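Acyl-CoA dehydrogenase (Bacillus anthracis, PDB 3OWA) is an FAD-dependent flavoenzyme that probably catalyses the alpha,beta-dehydrogenation of acyl-CoA thioesters, as other members of the acyl-CoA dehydrogenase family do. Local coordinates at residues E455-Q460 with L511-A516; N466-G471 with A505-V510; K365-E370 with E533-E538; L56-L59 with D65-V68; V500-A505 with N541-H546. All blocks are in the same frame, centred on the assembly; numbering follows the deposited sequence.

Interaction 1: residues E455-Q460 with L511-A516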
# COMPACT_ATOMS: atom_id res chain seq x y z
N GLU A 455 -32.46 15.45 13.31
CA GLU A 455 -31.65 16.40 12.52
C GLU A 455 -30.76 15.70 11.47
O GLU A 455 -30.43 14.51 11.61
CB GLU A 455 -30.79 17.27 13.44
CG GLU A 455 -31.59 18.08 14.48
CD GLU A 455 -30.68 18.96 15.34
OE1 GLU A 455 -29.51 19.23 14.93
OE2 GLU A 455 -31.14 19.40 16.42
N PRO A 456 -30.38 16.43 10.40
CA PRO A 456 -29.33 15.88 9.51
C PRO A 456 -28.08 15.54 10.33
O PRO A 456 -27.77 16.27 11.27
CB PRO A 456 -29.04 17.04 8.55
CG PRO A 456 -30.31 17.87 8.55
CD PRO A 456 -30.87 17.75 9.94
N LEU A 457 -27.41 14.44 10.00
CA LEU A 457 -26.18 14.05 10.73
C LEU A 457 -26.42 13.48 12.14
O LEU A 457 -25.47 13.22 12.88
CB LEU A 457 -25.18 15.22 10.80
CG LEU A 457 -24.29 15.56 9.60
CD1 LEU A 457 -25.02 15.50 8.26
CD2 LEU A 457 -23.60 16.91 9.78
N ALA A 458 -27.69 13.26 12.49
CA ALA A 458 -28.04 12.71 13.81
C ALA A 458 -27.26 11.44 14.14
O ALA A 458 -26.67 11.32 15.21
CB ALA A 458 -29.56 12.43 13.89
N LEU A 459 -27.25 10.49 13.21
CA LEU A 459 -26.56 9.23 13.42
C LEU A 459 -25.03 9.43 13.57
O LEU A 459 -24.40 8.84 14.44
CB LEU A 459 -26.89 8.24 12.30
CG LEU A 459 -26.05 6.95 12.32
CD1 LEU A 459 -26.30 6.14 13.60
CD2 LEU A 459 -26.29 6.11 11.07
N GLN A 460 -24.46 10.31 12.76
CA GLN A 460 -23.00 10.49 12.77
C GLN A 460 -22.54 11.19 14.04
O GLN A 460 -21.51 10.83 14.60
CB GLN A 460 -22.52 11.21 11.49
CG GLN A 460 -22.72 10.35 10.21
CD GLN A 460 -24.18 10.18 9.80
OE1 GLN A 460 -24.96 11.12 9.88
NE2 GLN A 460 -24.55 8.99 9.36
N LEU A 511 -18.44 17.93 12.05
CA LEU A 511 -18.57 19.32 12.45
C LEU A 511 -18.46 20.23 11.26
O LEU A 511 -19.19 21.22 11.17
CB LEU A 511 -17.54 19.70 13.53
CG LEU A 511 -17.80 19.05 14.90
CD1 LEU A 511 -16.68 19.40 15.89
CD2 LEU A 511 -19.16 19.46 15.45
N ARG A 512 -17.57 19.90 10.32
CA ARG A 512 -17.44 20.70 9.10
C ARG A 512 -18.72 20.64 8.26
O ARG A 512 -19.17 21.67 7.73
CB ARG A 512 -16.24 20.25 8.25
CG ARG A 512 -16.15 20.96 6.92
CD ARG A 512 -14.99 20.46 6.11
NE ARG A 512 -14.94 21.16 4.84
CZ ARG A 512 -14.11 20.85 3.86
NH1 ARG A 512 -13.23 19.85 4.01
NH2 ARG A 512 -14.15 21.55 2.73
N THR A 513 -19.31 19.46 8.16
CA THR A 513 -20.53 19.29 7.40
C THR A 513 -21.71 20.02 8.13
O THR A 513 -22.50 20.73 7.52
CB THR A 513 -20.84 17.80 7.14
OG1 THR A 513 -19.69 17.17 6.51
CG2 THR A 513 -22.10 17.63 6.28
N GLU A 514 -21.77 19.86 9.45
CA GLU A 514 -22.76 20.52 10.28
C GLU A 514 -22.67 22.03 10.12
O GLU A 514 -23.69 22.71 9.91
CB GLU A 514 -22.54 20.13 11.74
CG GLU A 514 -23.68 20.51 12.67
CD GLU A 514 -23.35 20.24 14.15
OE1 GLU A 514 -22.65 19.23 14.44
OE2 GLU A 514 -23.80 21.05 15.01
N LYS A 515 -21.45 22.56 10.20
CA LYS A 515 -21.24 23.99 9.98
C LYS A 515 -21.70 24.46 8.59
O LYS A 515 -22.35 25.51 8.48
CB LYS A 515 -19.78 24.39 10.26
CG LYS A 515 -19.43 25.75 9.68
CD LYS A 515 -18.81 26.70 10.67
CE LYS A 515 -17.57 26.18 11.30
NZ LYS A 515 -16.76 27.35 11.78
N ALA A 516 -21.39 23.68 7.56
CA ALA A 516 -21.79 24.00 6.20
C ALA A 516 -23.31 24.08 6.07
O ALA A 516 -23.84 25.01 5.45
CB ALA A 516 -21.25 22.98 5.24

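Interaction 2: residues N466-G471 with A505-V510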
# COMPACT_ATOMS: atom_id res chain seq x y z
N ASN A 466 -20.21 8.26 20.89
CA ASN A 466 -19.93 6.92 21.41
C ASN A 466 -18.47 6.49 21.19
O ASN A 466 -17.92 5.74 22.00
CB ASN A 466 -20.90 5.89 20.83
CG ASN A 466 -22.30 5.96 21.50
OD1 ASN A 466 -23.13 5.07 21.31
ND2 ASN A 466 -22.55 7.01 22.28
N ALA A 467 -17.87 6.98 20.10
CA ALA A 467 -16.45 6.71 19.81
C ALA A 467 -15.57 7.28 20.91
O ALA A 467 -14.59 6.64 21.32
CB ALA A 467 -16.04 7.28 18.43
N LYS A 468 -15.92 8.47 21.40
CA LYS A 468 -15.19 9.11 22.49
C LYS A 468 -15.21 8.27 23.76
O LYS A 468 -14.18 8.05 24.38
CB LYS A 468 -15.75 10.51 22.79
CG LYS A 468 -15.46 11.53 21.69
CD LYS A 468 -15.92 12.93 22.05
CE LYS A 468 -15.91 13.78 20.79
NZ LYS A 468 -16.07 15.21 21.10
N LYS A 469 -16.41 7.79 24.11
CA LYS A 469 -16.62 6.89 25.24
C LYS A 469 -15.82 5.58 25.10
O LYS A 469 -15.22 5.13 26.08
CB LYS A 469 -18.11 6.57 25.39
CG LYS A 469 -18.96 7.81 25.67
CD LYS A 469 -20.45 7.50 25.68
CE LYS A 469 -21.23 8.79 25.93
NZ LYS A 469 -22.68 8.58 25.71
N ILE A 470 -15.82 4.99 23.90
CA ILE A 470 -15.09 3.75 23.64
C ILE A 470 -13.58 3.97 23.82
O ILE A 470 -12.92 3.17 24.48
CB ILE A 470 -15.43 3.16 22.23
CG1 ILE A 470 -16.88 2.68 22.16
CG2 ILE A 470 -14.51 1.99 21.89
CD1 ILE A 470 -17.42 2.59 20.72
N GLY A 471 -13.05 5.06 23.26
CA GLY A 471 -11.63 5.39 23.41
C GLY A 471 -11.25 5.56 24.88
O GLY A 471 -10.25 5.00 25.35
N ALA A 505 -10.79 12.37 12.96
CA ALA A 505 -11.20 12.54 11.57
C ALA A 505 -12.75 12.54 11.43
O ALA A 505 -13.31 13.38 10.70
CB ALA A 505 -10.58 11.45 10.70
N MSE A 506 -13.41 11.62 12.12
CA MSE A 506 -14.89 11.54 12.11
C MSE A 506 -15.51 12.82 12.61
O MSE A 506 -16.39 13.37 11.95
CB MSE A 506 -15.38 10.41 13.01
CG MSE A 506 -15.18 9.03 12.46
SE MSE A 506 -15.75 7.73 13.77
CE MSE A 506 -17.63 8.16 13.85
N GLU A 507 -15.08 13.29 13.77
CA GLU A 507 -15.63 14.53 14.35
C GLU A 507 -15.38 15.74 13.46
O GLU A 507 -16.25 16.60 13.29
CB GLU A 507 -15.07 14.76 15.75
CG GLU A 507 -15.61 16.01 16.44
CD GLU A 507 -14.98 16.30 17.82
OE1 GLU A 507 -15.74 16.50 18.80
OE2 GLU A 507 -13.72 16.34 17.94
N SER A 508 -14.18 15.83 12.89
CA SER A 508 -13.82 16.92 11.97
C SER A 508 -14.74 16.94 10.76
O SER A 508 -15.21 18.02 10.36
CB SER A 508 -12.36 16.83 11.51
OG SER A 508 -11.45 16.93 12.60
N ALA A 509 -14.98 15.77 10.17
CA ALA A 509 -15.91 15.64 9.06
C ALA A 509 -17.35 16.02 9.48
O ALA A 509 -18.03 16.77 8.77
CB ALA A 509 -15.85 14.22 8.45
N VAL A 510 -17.79 15.53 10.64
CA VAL A 510 -19.16 15.82 11.11
C VAL A 510 -19.37 17.31 11.33
O VAL A 510 -20.34 17.90 10.82
CB VAL A 510 -19.52 15.05 12.40
CG1 VAL A 510 -20.87 15.55 12.96
CG2 VAL A 510 -19.62 13.57 12.12

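Interaction 3: residues K365-E370 with E533-E538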
# COMPACT_ATOMS: atom_id res chain seq x y z
N LYS A 365 -0.56 13.85 10.72
CA LYS A 365 0.54 13.30 9.98
C LYS A 365 0.29 11.84 9.59
O LYS A 365 0.50 11.46 8.43
CB LYS A 365 1.85 13.47 10.75
CG LYS A 365 3.09 13.14 9.94
CD LYS A 365 3.53 11.71 10.10
CE LYS A 365 4.59 11.37 9.10
NZ LYS A 365 5.18 10.00 9.28
N VAL A 366 -0.13 11.02 10.57
CA VAL A 366 -0.37 9.62 10.31
C VAL A 366 -1.59 9.47 9.42
O VAL A 366 -1.59 8.70 8.44
CB VAL A 366 -0.61 8.80 11.62
CG1 VAL A 366 -1.01 7.34 11.26
CG2 VAL A 366 0.61 8.83 12.51
N PHE A 367 -2.65 10.20 9.74
CA PHE A 367 -3.89 10.01 8.98
C PHE A 367 -3.72 10.49 7.55
O PHE A 367 -4.11 9.80 6.62
CB PHE A 367 -5.04 10.75 9.65
CG PHE A 367 -6.39 10.44 9.06
CD1 PHE A 367 -7.10 9.33 9.49
CD2 PHE A 367 -6.97 11.30 8.13
CE1 PHE A 367 -8.36 9.05 8.96
CE2 PHE A 367 -8.22 11.02 7.59
CZ PHE A 367 -8.92 9.90 8.00
N GLY A 368 -3.11 11.65 7.37
CA GLY A 368 -2.87 12.19 6.02
C GLY A 368 -1.96 11.31 5.18
O GLY A 368 -2.24 11.04 4.01
N SER A 369 -0.86 10.85 5.76
CA SER A 369 0.06 10.04 4.97
C SER A 369 -0.60 8.70 4.56
O SER A 369 -0.36 8.20 3.46
CB SER A 369 1.35 9.82 5.76
OG SER A 369 1.12 9.12 7.00
N GLU A 370 -1.43 8.12 5.43
CA GLU A 370 -2.15 6.86 5.10
C GLU A 370 -3.29 7.03 4.12
O GLU A 370 -3.54 6.16 3.28
CB GLU A 370 -2.64 6.14 6.38
CG GLU A 370 -1.44 5.71 7.18
CD GLU A 370 -1.76 4.72 8.29
OE1 GLU A 370 -2.91 4.71 8.79
OE2 GLU A 370 -0.85 3.96 8.68
N GLU A 533 -21.39 10.42 6.03
CA GLU A 533 -22.10 9.17 6.34
C GLU A 533 -21.24 7.94 6.08
O GLU A 533 -21.14 7.03 6.91
CB GLU A 533 -23.38 9.08 5.51
CG GLU A 533 -24.47 10.01 6.03
CD GLU A 533 -25.63 10.17 5.07
OE1 GLU A 533 -25.48 9.89 3.86
OE2 GLU A 533 -26.72 10.58 5.55
N VAL A 534 -20.62 7.95 4.91
CA VAL A 534 -19.85 6.83 4.42
C VAL A 534 -18.55 6.69 5.24
O VAL A 534 -18.22 5.59 5.69
CB VAL A 534 -19.57 7.04 2.90
CG1 VAL A 534 -18.31 6.38 2.46
CG2 VAL A 534 -20.81 6.58 2.06
N PHE A 535 -17.84 7.79 5.46
CA PHE A 535 -16.58 7.72 6.21
C PHE A 535 -16.84 7.29 7.67
O PHE A 535 -16.14 6.44 8.22
CB PHE A 535 -15.79 9.05 6.18
CG PHE A 535 -14.57 9.03 7.06
CD1 PHE A 535 -13.40 8.45 6.62
CD2 PHE A 535 -14.61 9.53 8.37
CE1 PHE A 535 -12.27 8.38 7.43
CE2 PHE A 535 -13.51 9.48 9.20
CZ PHE A 535 -12.31 8.92 8.72
N CYS A 536 -17.85 7.91 8.27
CA CYS A 536 -18.18 7.62 9.67
C CYS A 536 -18.53 6.16 9.91
O CYS A 536 -18.02 5.54 10.85
CB CYS A 536 -19.29 8.52 10.18
SG CYS A 536 -18.62 10.11 10.65
N GLN A 537 -19.36 5.60 9.04
CA GLN A 537 -19.73 4.21 9.16
C GLN A 537 -18.50 3.31 9.17
O GLN A 537 -18.34 2.45 10.06
CB GLN A 537 -20.68 3.81 8.04
CG GLN A 537 -21.04 2.35 8.11
CD GLN A 537 -22.46 2.07 7.66
OE1 GLN A 537 -23.43 2.58 8.23
NE2 GLN A 537 -22.60 1.25 6.63
N GLU A 538 -17.62 3.50 8.18
CA GLU A 538 -16.42 2.65 8.09
C GLU A 538 -15.37 2.90 9.17
O GLU A 538 -14.79 1.95 9.68
CB GLU A 538 -15.81 2.71 6.69
CG GLU A 538 -16.59 1.82 5.67
CD GLU A 538 -16.53 2.32 4.22
OE1 GLU A 538 -17.18 1.73 3.32
OE2 GLU A 538 -15.85 3.35 3.97

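Interaction 4: residues L56-L59 with D65-V68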
# COMPACT_ATOMS: atom_id res chain seq x y z
N LEU A 56 9.80 20.07 -14.20
CA LEU A 56 9.85 19.00 -13.17
C LEU A 56 10.66 17.79 -13.64
O LEU A 56 11.37 17.17 -12.84
CB LEU A 56 8.43 18.60 -12.74
CG LEU A 56 8.33 17.63 -11.56
CD1 LEU A 56 9.10 18.16 -10.34
CD2 LEU A 56 6.84 17.46 -11.27
N GLU A 57 10.57 17.46 -14.92
CA GLU A 57 11.29 16.30 -15.46
C GLU A 57 12.82 16.49 -15.39
O GLU A 57 13.55 15.52 -15.20
CB GLU A 57 10.81 16.06 -16.90
CG GLU A 57 11.57 15.05 -17.71
CD GLU A 57 11.31 15.19 -19.21
OE1 GLU A 57 11.55 14.21 -19.94
OE2 GLU A 57 10.88 16.29 -19.67
N TYR A 58 13.29 17.73 -15.50
CA TYR A 58 14.74 18.01 -15.35
C TYR A 58 15.13 18.05 -13.89
O TYR A 58 16.22 17.61 -13.54
CB TYR A 58 15.14 19.32 -16.01
CG TYR A 58 14.72 19.39 -17.43
CD1 TYR A 58 15.48 18.81 -18.44
CD2 TYR A 58 13.54 20.04 -17.77
CE1 TYR A 58 15.06 18.88 -19.77
CE2 TYR A 58 13.11 20.11 -19.08
CZ TYR A 58 13.86 19.53 -20.07
OH TYR A 58 13.42 19.62 -21.36
N LEU A 59 14.25 18.55 -13.04
CA LEU A 59 14.51 18.44 -11.59
C LEU A 59 14.69 16.99 -11.19
O LEU A 59 15.61 16.69 -10.41
CB LEU A 59 13.39 19.06 -10.77
CG LEU A 59 13.03 20.51 -11.14
CD1 LEU A 59 11.97 21.13 -10.21
CD2 LEU A 59 14.31 21.32 -11.05
N ASP A 65 20.50 23.33 -10.38
CA ASP A 65 20.53 24.70 -10.78
C ASP A 65 19.10 25.23 -11.03
O ASP A 65 18.80 26.39 -10.75
CB ASP A 65 21.39 24.87 -12.03
CG ASP A 65 22.87 24.70 -11.73
OD1 ASP A 65 23.23 24.38 -10.56
OD2 ASP A 65 23.66 24.86 -12.69
N ARG A 66 18.25 24.38 -11.58
CA ARG A 66 16.85 24.79 -11.90
C ARG A 66 16.04 24.90 -10.63
O ARG A 66 15.26 25.84 -10.48
CB ARG A 66 16.20 23.79 -12.84
CG ARG A 66 16.80 23.72 -14.25
CD ARG A 66 16.15 22.55 -14.97
NE ARG A 66 16.73 22.27 -16.28
CZ ARG A 66 16.26 22.76 -17.42
NH1 ARG A 66 15.20 23.56 -17.39
NH2 ARG A 66 16.84 22.44 -18.57
N SER A 67 16.24 23.98 -9.68
CA SER A 67 15.55 24.09 -8.38
C SER A 67 15.89 25.40 -7.73
O SER A 67 15.00 26.10 -7.23
CB SER A 67 16.06 23.00 -7.39
OG SER A 67 15.82 21.73 -7.94
N VAL A 68 17.19 25.73 -7.71
CA VAL A 68 17.63 26.98 -7.09
C VAL A 68 16.98 28.18 -7.78
O VAL A 68 16.46 29.10 -7.12
CB VAL A 68 19.18 27.11 -7.09
CG1 VAL A 68 19.62 28.41 -6.48
CG2 VAL A 68 19.80 25.93 -6.28

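Interaction 5: residues V500-A505 with N541-H546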
# COMPACT_ATOMS: atom_id res chain seq x y z
N VAL A 500 -8.24 7.02 18.53
CA VAL A 500 -8.27 8.46 18.70
C VAL A 500 -8.17 9.12 17.31
O VAL A 500 -8.84 10.13 17.03
CB VAL A 500 -7.09 8.93 19.60
CG1 VAL A 500 -7.02 10.48 19.66
CG2 VAL A 500 -7.21 8.30 21.02
N SER A 501 -7.34 8.54 16.44
CA SER A 501 -7.15 9.12 15.12
C SER A 501 -8.48 9.05 14.32
O SER A 501 -8.93 10.05 13.75
CB SER A 501 -6.07 8.38 14.36
OG SER A 501 -5.97 8.97 13.07
N ASN A 502 -9.12 7.89 14.31
CA ASN A 502 -10.40 7.76 13.62
C ASN A 502 -11.45 8.69 14.18
O ASN A 502 -12.19 9.31 13.44
CB ASN A 502 -10.90 6.31 13.65
CG ASN A 502 -10.33 5.49 12.51
OD1 ASN A 502 -9.69 6.01 11.59
ND2 ASN A 502 -10.54 4.20 12.58
N LEU A 503 -11.48 8.80 15.51
CA LEU A 503 -12.40 9.72 16.17
C LEU A 503 -12.24 11.20 15.75
O LEU A 503 -13.22 11.90 15.44
CB LEU A 503 -12.31 9.53 17.70
CG LEU A 503 -12.89 10.69 18.47
CD1 LEU A 503 -14.39 10.51 18.56
CD2 LEU A 503 -12.23 10.84 19.84
N TYR A 504 -10.99 11.67 15.73
CA TYR A 504 -10.65 13.03 15.30
C TYR A 504 -11.06 13.31 13.85
O TYR A 504 -11.61 14.37 13.53
CB TYR A 504 -9.14 13.30 15.50
CG TYR A 504 -8.72 14.75 15.34
CD1 TYR A 504 -9.33 15.76 16.09
CD2 TYR A 504 -7.73 15.11 14.43
CE1 TYR A 504 -8.96 17.10 15.95
CE2 TYR A 504 -7.34 16.44 14.28
CZ TYR A 504 -7.96 17.43 15.06
OH TYR A 504 -7.58 18.75 14.90
N ALA A 505 -10.79 12.37 12.96
CA ALA A 505 -11.20 12.54 11.57
C ALA A 505 -12.75 12.54 11.43
O ALA A 505 -13.31 13.38 10.70
CB ALA A 505 -10.58 11.45 10.70
N ASN A 541 -16.72 1.37 12.42
CA ASN A 541 -16.40 -0.06 12.30
C ASN A 541 -14.96 -0.41 12.70
O ASN A 541 -14.75 -1.30 13.54
CB ASN A 541 -16.77 -0.59 10.89
CG ASN A 541 -18.30 -0.68 10.67
OD1 ASN A 541 -19.09 -0.62 11.62
ND2 ASN A 541 -18.71 -0.86 9.41
N GLU A 542 -13.98 0.31 12.17
CA GLU A 542 -12.58 0.12 12.61
C GLU A 542 -12.37 0.37 14.12
O GLU A 542 -11.64 -0.40 14.78
CB GLU A 542 -11.61 1.01 11.82
CG GLU A 542 -11.70 0.76 10.32
CD GLU A 542 -10.78 1.62 9.49
OE1 GLU A 542 -10.07 2.49 10.07
OE2 GLU A 542 -10.76 1.43 8.23
N ILE A 543 -12.97 1.44 14.64
CA ILE A 543 -12.90 1.74 16.08
C ILE A 543 -13.37 0.57 16.92
O ILE A 543 -12.68 0.16 17.85
CB ILE A 543 -13.70 3.02 16.43
CG1 ILE A 543 -12.91 4.25 15.98
CG2 ILE A 543 -14.00 3.08 17.97
CD1 ILE A 543 -13.65 5.59 16.14
N GLU A 544 -14.51 0.01 16.54
CA GLU A 544 -15.08 -1.16 17.21
C GLU A 544 -14.13 -2.33 17.21
O GLU A 544 -13.95 -2.98 18.24
CB GLU A 544 -16.41 -1.57 16.57
CG GLU A 544 -17.06 -2.78 17.27
CD GLU A 544 -18.46 -3.12 16.74
OE1 GLU A 544 -19.01 -2.34 15.93
OE2 GLU A 544 -19.01 -4.17 17.15
N ALA A 545 -13.53 -2.62 16.06
CA ALA A 545 -12.55 -3.72 15.98
C ALA A 545 -11.28 -3.48 16.81
O ALA A 545 -10.74 -4.41 17.39
CB ALA A 545 -12.18 -4.05 14.53
N HIS A 546 -10.79 -2.23 16.81
CA HIS A 546 -9.62 -1.88 17.64
C HIS A 546 -9.93 -2.04 19.13
O HIS A 546 -9.07 -2.47 19.89
CB HIS A 546 -9.14 -0.45 17.37
CG HIS A 546 -8.46 -0.28 16.05
ND1 HIS A 546 -7.47 -1.14 15.62
CD2 HIS A 546 -8.62 0.63 15.06
CE1 HIS A 546 -7.05 -0.76 14.43
NE2 HIS A 546 -7.73 0.31 14.06

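Interaction 1: residues E455-Q460 with L511-A516
Leu457 reaches across to Thr513 and Glu514 and makes the whole of this contact. The apolar part comes first. The CD2 methyl of Leu457 does most of the touching. Leu457 CD2 lies 3.9 Å from Thr513 CG2 and 3.9 Å from Glu514 CB. The other methyl, Leu457 CD1, is 4.1 Å from Thr513 CG2. The leucine thus lays the fork of its two methyls against the threonine methyl. Thr513 CG2 is anti to its backbone N, while OG1 stands anti to the carbonyl carbon (chi1 -54°). This parts the methyl, which meets Leu457, from the hydroxyl, which is used elsewhere. Leu457 CD2 also presses on the helix backbone, 3.5 Å from Glu514 N.

The polar atoms find their partners outside the pair of segments. Thr513 OG1 is hydrogen-bonded to Tyr319 OH, Thr532 OG1 and Ala509 O. Glu514 OE2 forms a salt bridge with Lys518, one turn further along its own helix. The carboxylates of Glu455 and Glu514 come near each other without touching: Glu455 OE1 and Glu514 OE2 are 6.0 Å apart. Their like charges may disfavour a closer approach.

The backbone sets up the reach of Leu457. Residues 455-458 form a type II beta turn, closed by a bond of 3.1 Å from Ala458 N to Glu455 O. Val529 of helix 526-554 and Ile517 of helix 490-520 also touch the leucine side chain. Leu457, third in the turn and with positive phi, is the N-cap residue of helix 458-482, packed on helix 490-520 in the helical C-terminal part of the acyl-CoA dehydrogenase fold.

Interaction 2: residues N466-G471 with A505-V510
Lys468 and Glu507 meet in a buried salt bridge between helix 458-482 and helix 490-520. Lys468 NZ is 2.7 Å from Glu507 OE1 and donates a hydrogen bond to it. This is the tight part of the contact. The lysine chain is extended beyond CG, and its end comes closer to the partner helix than its base does. The glutamate is extended too, with CG anti to the backbone N (chi1 -179°). The two side chains cross at about a right angle. NZ does not meet OE1 in the carboxylate plane but from above, 41° out of it. The last carbon of the lysine follows the ammonium in, with Lys468 CE 3.4 Å from Glu507 OE1.

Both charged ends have further partners. Lys468 NZ also donates to Asp20 O, and Glu507 OE2 makes a salt bridge with Arg327 of helix 305-336. The carboxylate is therefore gripped by one cation at each oxygen, which would be expected to favour its ionised form.

The rest of the contact is looser. Ala467 and Met506, a selenomethionine, both turn their side chains toward the opposite segment, yet neither comes within 4.5 Å of it. Ile543 of helix 526-554 packs against both of them. Lys468 and Glu507 are both buried, so the contact has no solvent side of its own. This is a buried ion pair bridging two helices of an antiparallel helical bundle, tied into a charge network.

Interaction 3: residues K365-E370 with E533-E538
Phe367 and Phe535 point at each other from opposite directions across the gap between helix 358-383 and helix 526-554. Their rings meet at the rims, and neither lies over the face of the other. The planes are nearly perpendicular, at 84°, and the centroids are 6.0 Å apart. The closest atoms are Phe367 CZ and Phe535 CZ, at 3.6 Å. Phe535 CE1 is almost as near to Phe367 CZ, at 3.7 Å, and sits at the edge of the Phe367 ring, in its plane. Both side chains have CG anti to the backbone N (chi1 -171° for Phe367, 174° for Phe535). This shared torsion lets the rings extend toward each other.

The reach matters because the CA atoms of Phe367 and Phe535 are 13.2 Å apart. The helices do not touch here, and the rings span the distance between them. The pair links two helices of the helical C-terminal region of the acyl-CoA dehydrogenase fold, far apart in sequence. Ala505 of helix 490-520 packs against both rings. Met506, a selenomethionine, adds to the packing on Phe535. A bound pentaethylene glycol, probably from the crystallisation liquor, also lies close to Phe535.

Interaction 4: residues L56-L59 with D65-V68
The turn between short helix 56-59 and the start of helix 64-76, in the N-terminal helical domain, brings these two elements against each other. Its main contact is a cation-pi stack of Arg66 on Tyr58. The guanidinium lies flat over one face of the phenol ring, with the planes 14° apart. Arg66 CZ is 4.1 Å from the centroid of the Tyr58 ring and 26° off the ring normal. The overlap is shifted toward the CB end of the ring. Tyr58 CG sits over the centre of the guanidinium, and Arg66 NE comes 3.4 Å from Tyr58 CB. Arg66 is extended from CG to NE, and a turn at its last torsion (chi4 -94°) lays the guanidinium against the ring. Two salt bridges hold it in that pose: NE pairs with Glu63 and NH1 with Glu55. The charge is thus matched by carboxylates, while the ring covers one face.

The second part is van der Waals packing. The Leu59 CD2 methyl rests on Arg66 CB at 3.6 Å and against Ser67 OG at 3.5 Å. Leu59 thus packs on the base of the arginine whose far end stacks on Tyr58.

Tyr58 and Arg66 are only partly covered, whereas Leu59 and Ser67 are buried. Phe111 of helix 110-122 packs on both of these inner residues. Cys232, in a loop just before strand 235-240, touches Leu56 and Leu59, so the turn also meets the beta domain.

Interaction 5: residues V500-A505 with N541-H546
Asn502 meets both Glu542 and Ile543, where helix 490-520 runs beside helix 526-554. The short helical segments are nearly antiparallel, with 159° between their directions. Their axes approach to 9.7 Å.

Asn502 is the first residue along 500-505 to touch the other helix. Its side chain donates a hydrogen bond of 3.1 Å from Asn502 ND2 to Glu542 OE1. The bond is fairly straight, at 160° at the hydrogen. It leaves close to the amide plane and reaches OE1 on the anti side, tilted out of the carboxylate plane. The two side chains cross at about a right angle. Glu542 is extended beyond CG, yet its base is also close, with Glu542 CB 3.4 Å from Asn502 ND2. The base of the asparagine has a different role: Asn502 CB rests on Ile543 CG1 at 3.7 Å and on Ile543 CD1 at 3.8 Å.

Leu503 comes next and continues the apolar part. Ile543 CD1 approaches its backbone, 3.9 Å from Leu503 N, and lies 4.4 Å from Leu503 CB. Ile543 has CG1 anti to its carbonyl carbon (chi1 -75°), which puts the CG1-CD1 arm between Asn502 and Leu503. Ala467 of helix 458-482 packs against both Leu503 and Ile543.

The chemistry is therefore layered. Apolar atoms fill the buried side between helix 490-520 and the two helices that run against it, 458-482 and 526-554. The amide-carboxylate bond lies toward the exposed Glu542, so a buried asparagine can satisfy an N-H at the outer margin of the core.

In the fold
Interactions 1, 2, 3 and 5 cluster in the C-terminal helical region. Interaction 4 stands apart in the N-terminal domain, its centre 34 to 45 Å from theirs. Interactions 1 and 2 join the same two helices, 458-482 and 490-520. Interaction 5 ties 490-520 to 526-554, and interaction 3 ties 526-554 to 358-383. Interactions 2 and 5 share Ala505 and lie 7 Å apart, centre to centre. Interactions 1, 2 and 5 are buried, interactions 3 and 4 partly so. Chemistry varies with place. Interactions 1 and 3 are apolar, interaction 2 buries an ion pair, and interaction 5 combines apolar packing with an amide-carboxylate hydrogen bond. Interaction 4 relies on a cation-pi stack.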